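Local coordinates for NADB-Rossmann Superfamily protein (Streptococcus agalactiae, PDB 3LEC), which probably methylates N1 of adenine 22 in tRNA, and binds a zinc ion in a Rossmann-like fold, at residues A[122-127]-A[156-161]; A[132-137]-A[171-176]; A[141-146]-A[175-180]. All blocks are in the same frame, centred on the assembly; numbering follows the deposited sequence.

Contact 1: residues A[122-127]-A[156-161]. With SO4 (sulfate ion), chain C.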
loop_
_atom_site.group_PDB
_atom_site.type_symbol
_atom_site.label_atom_id
_atom_site.label_comp_id
_atom_site.label_asym_id
_atom_site.label_seq_id
_atom_site.Cartn_x
_atom_site.Cartn_y
_atom_site.Cartn_z
ATOM N N VAL A 122 -5.829 1.680 2.960
ATOM C CA VAL A 122 -4.435 2.067 3.185
ATOM C C VAL A 122 -3.589 1.045 2.434
ATOM O O VAL A 122 -3.691 -0.156 2.678
ATOM C CB VAL A 122 -4.100 2.102 4.685
ATOM C CG1 VAL A 122 -2.748 2.806 4.919
ATOM C CG2 VAL A 122 -5.214 2.867 5.439
ATOM N N LEU A 123 -2.797 1.528 1.485
ATOM C CA LEU A 123 -2.119 0.681 0.512
ATOM C C LEU A 123 -0.637 1.003 0.566
ATOM O O LEU A 123 -0.232 2.178 0.546
ATOM C CB LEU A 123 -2.677 0.940 -0.898
ATOM C CG LEU A 123 -4.202 0.844 -1.063
ATOM C CD1 LEU A 123 -4.650 1.327 -2.449
ATOM C CD2 LEU A 123 -4.691 -0.564 -0.753
ATOM N N GLN A 124 0.166 -0.036 0.731
ATOM C CA GLN A 124 1.618 0.142 0.787
ATOM C C GLN A 124 2.218 -0.697 -0.349
ATOM O O GLN A 124 2.514 -1.885 -0.184
ATOM C CB GLN A 124 2.150 -0.220 2.184
ATOM C CG GLN A 124 3.658 0.022 2.427
ATOM C CD GLN A 124 4.519 -1.137 1.926
ATOM O OE1 GLN A 124 4.443 -2.255 2.446
ATOM N NE2 GLN A 124 5.340 -0.875 0.908
ATOM N N PRO A 125 2.356 -0.084 -1.534
ATOM C CA PRO A 125 3.003 -0.768 -2.649
ATOM C C PRO A 125 4.518 -0.783 -2.467
ATOM O O PRO A 125 5.095 0.198 -1.940
ATOM C CB PRO A 125 2.626 0.092 -3.861
ATOM C CG PRO A 125 2.390 1.491 -3.281
ATOM C CD PRO A 125 1.946 1.295 -1.858
ATOM N N ASN A 126 5.164 -1.852 -2.918
ATOM C CA ASN A 126 6.626 -1.912 -2.862
ATOM C C ASN A 126 7.310 -1.251 -4.050
ATOM O O ASN A 126 8.508 -0.948 -3.982
ATOM C CB ASN A 126 7.119 -3.356 -2.770
ATOM C CG ASN A 126 6.894 -3.958 -1.407
ATOM O OD1 ASN A 126 6.724 -3.239 -0.400
ATOM N ND2 ASN A 126 6.886 -5.281 -1.355
ATOM N N ASN A 127 6.560 -1.080 -5.136
ATOM C CA ASN A 127 7.074 -0.567 -6.402
ATOM C C ASN A 127 5.906 -0.289 -7.329
ATOM O O ASN A 127 4.754 -0.500 -6.939
ATOM C CB ASN A 127 8.002 -1.616 -7.045
ATOM C CG ASN A 127 7.326 -2.960 -7.183
ATOM O OD1 ASN A 127 6.246 -3.068 -7.753
ATOM N ND2 ASN A 127 7.956 -3.989 -6.648
ATOM N N TYR A 156 9.684 3.307 1.559
ATOM C CA TYR A 156 8.368 2.741 1.259
ATOM C C TYR A 156 7.330 3.858 1.218
ATOM O O TYR A 156 7.317 4.711 2.113
ATOM C CB TYR A 156 7.946 1.734 2.340
ATOM C CG TYR A 156 8.834 0.519 2.440
ATOM C CD1 TYR A 156 8.607 -0.603 1.622
ATOM C CD2 TYR A 156 9.862 0.463 3.373
ATOM C CE1 TYR A 156 9.429 -1.735 1.703
ATOM C CE2 TYR A 156 10.705 -0.689 3.468
ATOM C CZ TYR A 156 10.459 -1.774 2.635
ATOM O OH TYR A 156 11.258 -2.897 2.714
ATOM N N GLU A 157 6.485 3.826 0.192
ATOM C CA GLU A 157 5.371 4.752 0.044
ATOM C C GLU A 157 4.102 4.150 0.600
ATOM O O GLU A 157 3.856 2.958 0.419
ATOM C CB GLU A 157 5.148 5.094 -1.420
ATOM C CG GLU A 157 6.349 5.797 -2.070
ATOM C CD GLU A 157 6.072 6.411 -3.426
ATOM O OE1 GLU A 157 4.909 6.480 -3.876
ATOM O OE2 GLU A 157 7.056 6.834 -4.065
ATOM N N ILE A 158 3.299 4.983 1.269
ATOM C CA ILE A 158 1.966 4.592 1.729
ATOM C C ILE A 158 0.931 5.538 1.096
ATOM O O ILE A 158 1.098 6.754 1.158
ATOM C CB ILE A 158 1.862 4.643 3.269
ATOM C CG1 ILE A 158 2.747 3.561 3.910
ATOM C CG2 ILE A 158 0.376 4.591 3.762
ATOM C CD1 ILE A 158 3.021 3.815 5.412
ATOM N N LEU A 159 -0.118 4.970 0.504
ATOM C CA LEU A 159 -1.233 5.742 -0.051
ATOM C C LEU A 159 -2.502 5.533 0.752
ATOM O O LEU A 159 -2.905 4.406 0.967
ATOM C CB LEU A 159 -1.509 5.314 -1.495
ATOM C CG LEU A 159 -0.421 5.401 -2.565
ATOM C CD1 LEU A 159 -0.996 5.078 -3.919
ATOM C CD2 LEU A 159 0.209 6.757 -2.566
ATOM N N VAL A 160 -3.153 6.628 1.160
ATOM C CA VAL A 160 -4.422 6.547 1.911
ATOM C C VAL A 160 -5.508 6.965 0.949
ATOM O O VAL A 160 -5.378 8.004 0.285
ATOM C CB VAL A 160 -4.425 7.478 3.129
ATOM C CG1 VAL A 160 -5.728 7.295 3.931
ATOM C CG2 VAL A 160 -3.217 7.195 4.009
ATOM N N VAL A 161 -6.559 6.147 0.846
ATOM C CA VAL A 161 -7.498 6.253 -0.259
ATOM C C VAL A 161 -8.930 6.214 0.263
ATOM O O VAL A 161 -9.251 5.485 1.198
ATOM C CB VAL A 161 -7.308 5.064 -1.278
ATOM C CG1 VAL A 161 -8.335 5.113 -2.380
ATOM C CG2 VAL A 161 -5.907 5.075 -1.895
HETATM S S SO4 C . 6.363 -7.771 -5.952
HETATM O O1 SO4 C . 6.557 -6.895 -7.099
HETATM O O2 SO4 C . 7.151 -8.987 -6.148
HETATM O O3 SO4 C . 6.835 -7.087 -4.742
HETATM O O4 SO4 C . 4.929 -8.096 -5.855
HETATM O O HOH W 1 7.200 2.075 -2.268
#

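Contact 2: residues A[132-137]-A[171-176]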
loop_
_atom_site.group_PDB
_atom_site.type_symbol
_atom_site.label_atom_id
_atom_site.label_comp_id
_atom_site.label_asym_id
_atom_site.label_seq_id
_atom_site.Cartn_x
_atom_site.Cartn_y
_atom_site.Cartn_z
ATOM N N LEU A 132 -0.455 1.826 -9.699
ATOM C CA LEU A 132 -1.520 1.784 -8.699
ATOM C C LEU A 132 -2.279 3.125 -8.708
ATOM O O LEU A 132 -3.499 3.144 -8.707
ATOM C CB LEU A 132 -0.971 1.464 -7.312
ATOM C CG LEU A 132 -1.943 1.476 -6.121
ATOM C CD1 LEU A 132 -3.118 0.513 -6.323
ATOM C CD2 LEU A 132 -1.218 1.184 -4.817
ATOM N N ARG A 133 -1.549 4.238 -8.713
ATOM C CA ARG A 133 -2.197 5.541 -8.840
ATOM C C ARG A 133 -3.084 5.620 -10.100
ATOM O O ARG A 133 -4.183 6.179 -10.047
ATOM C CB ARG A 133 -1.179 6.692 -8.812
ATOM C CG ARG A 133 -0.559 6.885 -7.431
ATOM C CD ARG A 133 0.117 8.259 -7.263
ATOM N NE ARG A 133 0.901 8.236 -6.033
ATOM C CZ ARG A 133 2.168 7.801 -5.949
ATOM N NH1 ARG A 133 2.827 7.403 -7.035
ATOM N NH2 ARG A 133 2.769 7.785 -4.777
ATOM N N LYS A 134 -2.621 5.053 -11.213
ATOM C CA LYS A 134 -3.392 5.114 -12.460
ATOM C C LYS A 134 -4.699 4.366 -12.327
ATOM O O LYS A 134 -5.734 4.827 -12.804
ATOM C CB LYS A 134 -2.620 4.534 -13.637
ATOM C CG LYS A 134 -1.497 5.403 -14.166
ATOM C CD LYS A 134 -0.674 4.612 -15.186
ATOM C CE LYS A 134 0.301 5.503 -15.941
ATOM N NZ LYS A 134 0.948 4.760 -17.072
ATOM N N TRP A 135 -4.644 3.231 -11.650
ATOM C CA TRP A 135 -5.823 2.419 -11.448
ATOM C C TRP A 135 -6.793 3.129 -10.517
ATOM O O TRP A 135 -7.982 3.133 -10.781
ATOM C CB TRP A 135 -5.481 1.041 -10.905
ATOM C CG TRP A 135 -6.726 0.194 -10.797
ATOM C CD1 TRP A 135 -7.204 -0.675 -11.733
ATOM C CD2 TRP A 135 -7.657 0.169 -9.703
ATOM N NE1 TRP A 135 -8.380 -1.237 -11.288
ATOM C CE2 TRP A 135 -8.675 -0.742 -10.043
ATOM C CE3 TRP A 135 -7.711 0.806 -8.452
ATOM C CZ2 TRP A 135 -9.752 -1.036 -9.181
ATOM C CZ3 TRP A 135 -8.805 0.532 -7.605
ATOM C CH2 TRP A 135 -9.811 -0.388 -7.984
ATOM N N LEU A 136 -6.280 3.724 -9.440
ATOM C CA LEU A 136 -7.122 4.450 -8.504
ATOM C C LEU A 136 -7.856 5.589 -9.214
ATOM O O LEU A 136 -9.093 5.738 -9.084
ATOM C CB LEU A 136 -6.301 4.951 -7.320
ATOM C CG LEU A 136 -5.772 3.848 -6.389
ATOM C CD1 LEU A 136 -4.624 4.403 -5.522
ATOM C CD2 LEU A 136 -6.914 3.297 -5.534
ATOM N N ALA A 137 -7.098 6.381 -9.979
ATOM C CA ALA A 137 -7.684 7.536 -10.705
ATOM C C ALA A 137 -8.777 7.139 -11.679
ATOM O O ALA A 137 -9.754 7.872 -11.850
ATOM C CB ALA A 137 -6.614 8.309 -11.439
ATOM N N LYS A 171 2.873 13.733 -13.754
ATOM C CA LYS A 171 3.801 13.958 -12.635
ATOM C C LYS A 171 3.225 13.442 -11.319
ATOM O O LYS A 171 3.919 12.773 -10.552
ATOM C CB LYS A 171 4.157 15.441 -12.479
ATOM C CG LYS A 171 5.228 15.913 -13.422
ATOM C CD LYS A 171 6.064 16.995 -12.776
ATOM C CE LYS A 171 6.989 17.633 -13.802
ATOM N NZ LYS A 171 7.142 19.107 -13.523
ATOM N N GLU A 172 1.958 13.769 -11.066
ATOM C CA GLU A 172 1.290 13.356 -9.836
ATOM C C GLU A 172 1.158 11.842 -9.786
ATOM O O GLU A 172 1.293 11.241 -8.724
ATOM C CB GLU A 172 -0.088 14.017 -9.691
ATOM C CG GLU A 172 -0.069 15.465 -9.181
ATOM C CD GLU A 172 -1.411 16.174 -9.375
ATOM O OE1 GLU A 172 -2.130 15.875 -10.359
ATOM O OE2 GLU A 172 -1.755 17.035 -8.537
ATOM N N LEU A 173 0.918 11.223 -10.934
ATOM C CA LEU A 173 0.820 9.774 -10.987
ATOM C C LEU A 173 2.159 9.166 -10.568
ATOM O O LEU A 173 2.192 8.226 -9.780
ATOM C CB LEU A 173 0.405 9.296 -12.388
ATOM C CG LEU A 173 -1.056 9.490 -12.814
ATOM C CD1 LEU A 173 -1.261 9.313 -14.320
ATOM C CD2 LEU A 173 -1.994 8.559 -12.034
ATOM N N ARG A 174 3.258 9.729 -11.076
ATOM C CA ARG A 174 4.577 9.128 -10.886
ATOM C C ARG A 174 5.162 9.454 -9.516
ATOM O O ARG A 174 5.758 8.593 -8.879
ATOM C CB ARG A 174 5.550 9.543 -12.017
ATOM C CG ARG A 174 7.023 9.141 -11.755
ATOM C CD ARG A 174 7.269 7.610 -11.802
ATOM N NE ARG A 174 6.868 6.877 -10.589
ATOM C CZ ARG A 174 7.012 5.560 -10.426
ATOM N NH1 ARG A 174 6.644 4.986 -9.287
ATOM N NH2 ARG A 174 7.544 4.811 -11.395
ATOM N N PHE A 175 4.967 10.691 -9.053
ATOM C CA PHE A 175 5.607 11.159 -7.816
ATOM C C PHE A 175 4.709 11.183 -6.590
ATOM O O PHE A 175 5.209 11.089 -5.454
ATOM C CB PHE A 175 6.250 12.532 -8.053
ATOM C CG PHE A 175 7.321 12.501 -9.093
ATOM C CD1 PHE A 175 8.606 12.136 -8.756
ATOM C CD2 PHE A 175 7.034 12.779 -10.414
ATOM C CE1 PHE A 175 9.596 12.056 -9.712
ATOM C CE2 PHE A 175 8.032 12.716 -11.395
ATOM C CZ PHE A 175 9.315 12.353 -11.039
ATOM N N GLY A 176 3.400 11.310 -6.830
ATOM C CA GLY A 176 2.410 11.346 -5.750
ATOM C C GLY A 176 1.979 12.779 -5.479
ATOM O O GLY A 176 2.826 13.639 -5.257
HETATM O O HOH W 2 5.805 6.955 -6.715
#

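Contact 3: residues A[141-146]-A[175-180]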
loop_
_atom_site.group_PDB
_atom_site.type_symbol
_atom_site.label_atom_id
_atom_site.label_comp_id
_atom_site.label_asym_id
_atom_site.label_seq_id
_atom_site.Cartn_x
_atom_site.Cartn_y
_atom_site.Cartn_z
ATOM N N PHE A 141 -11.548 6.290 -7.223
ATOM C CA PHE A 141 -10.877 6.424 -5.934
ATOM C C PHE A 141 -10.018 7.674 -5.879
ATOM O O PHE A 141 -9.559 8.167 -6.913
ATOM C CB PHE A 141 -10.078 5.163 -5.600
ATOM C CG PHE A 141 -10.946 3.958 -5.432
ATOM C CD1 PHE A 141 -11.576 3.724 -4.223
ATOM C CD2 PHE A 141 -11.143 3.068 -6.498
ATOM C CE1 PHE A 141 -12.426 2.613 -4.051
ATOM C CE2 PHE A 141 -11.988 1.947 -6.339
ATOM C CZ PHE A 141 -12.628 1.728 -5.118
ATOM N N GLU A 142 -9.842 8.195 -4.671
ATOM C CA GLU A 142 -9.100 9.416 -4.438
ATOM C C GLU A 142 -8.068 9.215 -3.325
ATOM O O GLU A 142 -8.373 8.687 -2.258
ATOM C CB GLU A 142 -10.063 10.573 -4.111
ATOM C CG GLU A 142 -9.365 11.870 -3.706
ATOM C CD GLU A 142 -10.322 13.046 -3.567
ATOM O OE1 GLU A 142 -10.030 14.104 -4.160
ATOM O OE2 GLU A 142 -11.352 12.921 -2.863
ATOM N N ILE A 143 -6.837 9.622 -3.596
ATOM C CA ILE A 143 -5.784 9.631 -2.589
ATOM C C ILE A 143 -5.994 10.866 -1.718
ATOM O O ILE A 143 -6.099 11.987 -2.249
ATOM C CB ILE A 143 -4.390 9.706 -3.255
ATOM C CG1 ILE A 143 -4.162 8.461 -4.127
ATOM C CG2 ILE A 143 -3.308 9.859 -2.177
ATOM C CD1 ILE A 143 -3.055 8.636 -5.159
ATOM N N VAL A 144 -6.065 10.671 -0.400
ATOM C CA VAL A 144 -6.298 11.786 0.549
ATOM C C VAL A 144 -5.128 12.081 1.468
ATOM O O VAL A 144 -5.108 13.114 2.134
ATOM C CB VAL A 144 -7.571 11.564 1.402
ATOM C CG1 VAL A 144 -8.774 11.564 0.531
ATOM C CG2 VAL A 144 -7.471 10.250 2.231
ATOM N N ALA A 145 -4.166 11.155 1.507
ATOM C CA ALA A 145 -2.882 11.357 2.149
ATOM C C ALA A 145 -1.851 10.369 1.586
ATOM O O ALA A 145 -2.213 9.261 1.115
ATOM C CB ALA A 145 -2.993 11.207 3.684
ATOM N N GLU A 146 -0.580 10.779 1.613
ATOM C CA GLU A 146 0.543 9.887 1.286
ATOM C C GLU A 146 1.699 10.062 2.266
ATOM O O GLU A 146 1.895 11.142 2.825
ATOM C CB GLU A 146 1.050 10.095 -0.149
ATOM C CG GLU A 146 0.015 9.923 -1.234
ATOM C CD GLU A 146 0.569 10.224 -2.606
ATOM O OE1 GLU A 146 1.101 11.347 -2.791
ATOM O OE2 GLU A 146 0.448 9.351 -3.503
ATOM N N PHE A 175 4.967 10.691 -9.053
ATOM C CA PHE A 175 5.607 11.159 -7.816
ATOM C C PHE A 175 4.709 11.183 -6.590
ATOM O O PHE A 175 5.209 11.089 -5.454
ATOM C CB PHE A 175 6.250 12.532 -8.053
ATOM C CG PHE A 175 7.321 12.501 -9.093
ATOM C CD1 PHE A 175 8.606 12.136 -8.756
ATOM C CD2 PHE A 175 7.034 12.779 -10.414
ATOM C CE1 PHE A 175 9.596 12.056 -9.712
ATOM C CE2 PHE A 175 8.032 12.716 -11.395
ATOM C CZ PHE A 175 9.315 12.353 -11.039
ATOM N N GLY A 176 3.400 11.310 -6.830
ATOM C CA GLY A 176 2.410 11.346 -5.750
ATOM C C GLY A 176 1.979 12.779 -5.479
ATOM O O GLY A 176 2.826 13.639 -5.257
ATOM N N PRO A 177 0.658 13.044 -5.526
ATOM C CA PRO A 177 0.168 14.400 -5.343
ATOM C C PRO A 177 0.591 14.966 -3.982
ATOM O O PRO A 177 1.017 16.127 -3.906
ATOM C CB PRO A 177 -1.361 14.244 -5.454
ATOM C CG PRO A 177 -1.604 12.742 -5.113
ATOM C CD PRO A 177 -0.435 12.072 -5.748
ATOM N N PHE A 178 0.492 14.150 -2.923
ATOM C CA PHE A 178 0.852 14.582 -1.570
ATOM C C PHE A 178 2.342 14.499 -1.295
ATOM O O PHE A 178 2.871 15.339 -0.585
ATOM C CB PHE A 178 0.054 13.822 -0.510
ATOM C CG PHE A 178 -1.400 14.182 -0.510
ATOM C CD1 PHE A 178 -1.863 15.218 0.293
ATOM C CD2 PHE A 178 -2.299 13.497 -1.327
ATOM C CE1 PHE A 178 -3.216 15.578 0.285
ATOM C CE2 PHE A 178 -3.661 13.837 -1.335
ATOM C CZ PHE A 178 -4.121 14.880 -0.522
ATOM N N LEU A 179 3.020 13.499 -1.869
ATOM C CA LEU A 179 4.485 13.398 -1.711
ATOM C C LEU A 179 5.195 14.570 -2.397
ATOM O O LEU A 179 6.175 15.097 -1.883
ATOM C CB LEU A 179 5.024 12.080 -2.274
ATOM C CG LEU A 179 4.433 10.793 -1.650
ATOM C CD1 LEU A 179 5.085 9.569 -2.292
ATOM C CD2 LEU A 179 4.636 10.775 -0.118
ATOM N N LEU A 180 4.673 14.976 -3.546
ATOM C CA LEU A 180 5.210 16.152 -4.259
ATOM C C LEU A 180 5.097 17.424 -3.433
ATOM O O LEU A 180 6.037 18.226 -3.354
ATOM C CB LEU A 180 4.471 16.329 -5.574
ATOM C CG LEU A 180 4.935 15.564 -6.798
ATOM C CD1 LEU A 180 3.895 15.665 -7.929
ATOM C CD2 LEU A 180 6.318 16.100 -7.245
#

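Contact 1: residues A[122-127]-A[156-161]
P125 has no N-H to offer E157 O: its CD sits 3.4 Å from that buried carbonyl oxygen, which has no hydrogen-bond partner in the model. A water spans the strands beyond the L123-L159 pair, donating to P125 O and accepting from E157 N at 3.1 Å. L123 and L159 themselves bond both ways: L123 N to L159 O at 2.9 Å, and L159 N to L123 O at 2.8 Å, almost straight at 172°. On one face of the sheet V122 CG1 touches I158 CG2 (3.8 Å); on the other L123 CD1 meets V161 CG2 (4.0 Å). At Q124 the chain first runs straight out from the backbone N (chi1 -175°), then bends at chi2, which carries NE2 to 3.4 Å from Y156 CD1 with amide and ring planes 84° apart. Q124 NE2 also bonds N126 OD1 at 3.0 Å, close to the plane of its own amide, while OE1 is held by R11 and the backbone N of G98. N126 OD1 in turn lies at the edge of the Y156 ring. N127 ND2 donates to a sulfate, probably from the crystallisation liquor, that also accepts from G100 N. Strand 120-125 runs between strand 93-99 and strand 155-163, with helix 129-138 packed on the L123, L159 and V161 face and helix 10-16 on that of V122 and I158.

Contact 2: residues A[132-137]-A[171-176]
R133 stretches toward L173 and G176 through anti torsions at chi2 and chi3, and a turn at chi4 (87°) then swings the guanidinium across the line of the chain. One face of the group comes to rest over G176, whose CA is 3.5 Å from R133 NE. At the edge, R133 NH1 donates to L173 O at 2.9 Å; the bond bends to 150° at the hydrogen and is tilted from both the carbonyl and guanidinium planes. Lower down, R133 CD passes 3.5 Å from E172 O. A water accepts from R133 NH1 (3.0 Å) and lies 2.7 Å from R174 O. Nearer the backbone the contact is apolar: L173 CD2 rests against both R133 CB and K134 CG, 3.8 Å from each, and its side chain crosses that of K134 at about a right angle. Segments 132-137 and 171-175 run at 128° to each other. G176 directly follows helix 170-175, with a positive phi, and is the N-cap of helix 177-182; lacking a side chain, it lets the guanidinium lie close. R133 also forms a salt bridge to E157 through NH2, its NE has an acidic partner of its own, and R174 pairs with E129. R133 NH1 and R174 NH1 are 5.0 Å apart; the shared water and the acids paired with each probably offset the like charges. A positive group bonded to a carbonyl near the C-terminal end of helix 170-175 should also gain from the helix dipole, and the paired acids probably balance the charge of R133 where it is buried.

Contact 3: residues A[141-146]-A[175-180]
E146 OE1 accepts two backbone N-H groups from the start of helix 177-182: F178 N at 2.9 Å, bent to 131° at the hydrogen, and L179 N at 3.0 Å and a straighter 156°. Both arrive on the anti side of the oxygen, from opposite faces of the carboxylate plane. P177 N is also near OE1 but, belonging to a proline, has no N-H to donate. An extended chain beyond CG lets E146 reach the helix start, and its other oxygen, OE2, forms a salt bridge with R133 NE, so the carboxylate is held from two directions. The positive end of the helix dipole probably adds to this grip and would stabilise the charged form. Outward from the carboxylate, L179 CD2 packs against E146 CB at 3.7 Å. F178 stands across the strand, its side chain at about a right angle to that of E146. A145 CA sits over the centre of the F178 ring, 4.2 Å from the centroid and 12° off the normal, a CH-pi contact. I143 O lies at the edge of that ring, 3.2 Å from F178 CE2, whereas V144 O comes over the face, 3.3 Å from F178 CZ. I143 and F178 run antiparallel alongside one another, I143 CG2 reaching F178 CD2 at 3.9 Å, and R133 packs on I143, P177 and L179 from helix 129-138. The strand here carries a classic beta bulge, V144 and A145 both facing V160, in the outermost strand of a methyltransferase-like Rossmann sheet.

In the fold
Contact 1 lies near the middle of the chain; contacts 2 and 3 lie farther out, 12 to 13 Å from its centre, and contact 3 is on the edge strand 141-150. The sheet's strand order, 3-2-1-4-5-7-6, is that of class I methyltransferases. Centres of contacts 1 and 3 are 10 Å apart, against 11 Å for contacts 1 and 2 and 8 Å for contacts 2 and 3. Segments of contact 1 alternate along the chain with those of the other two, which share F175 and G176. R133 of contact 2 meets acids of contacts 1 and 3, joining the sheet to the helices that follow it. Zinc ligands D140 and H165 bracket the last two strands.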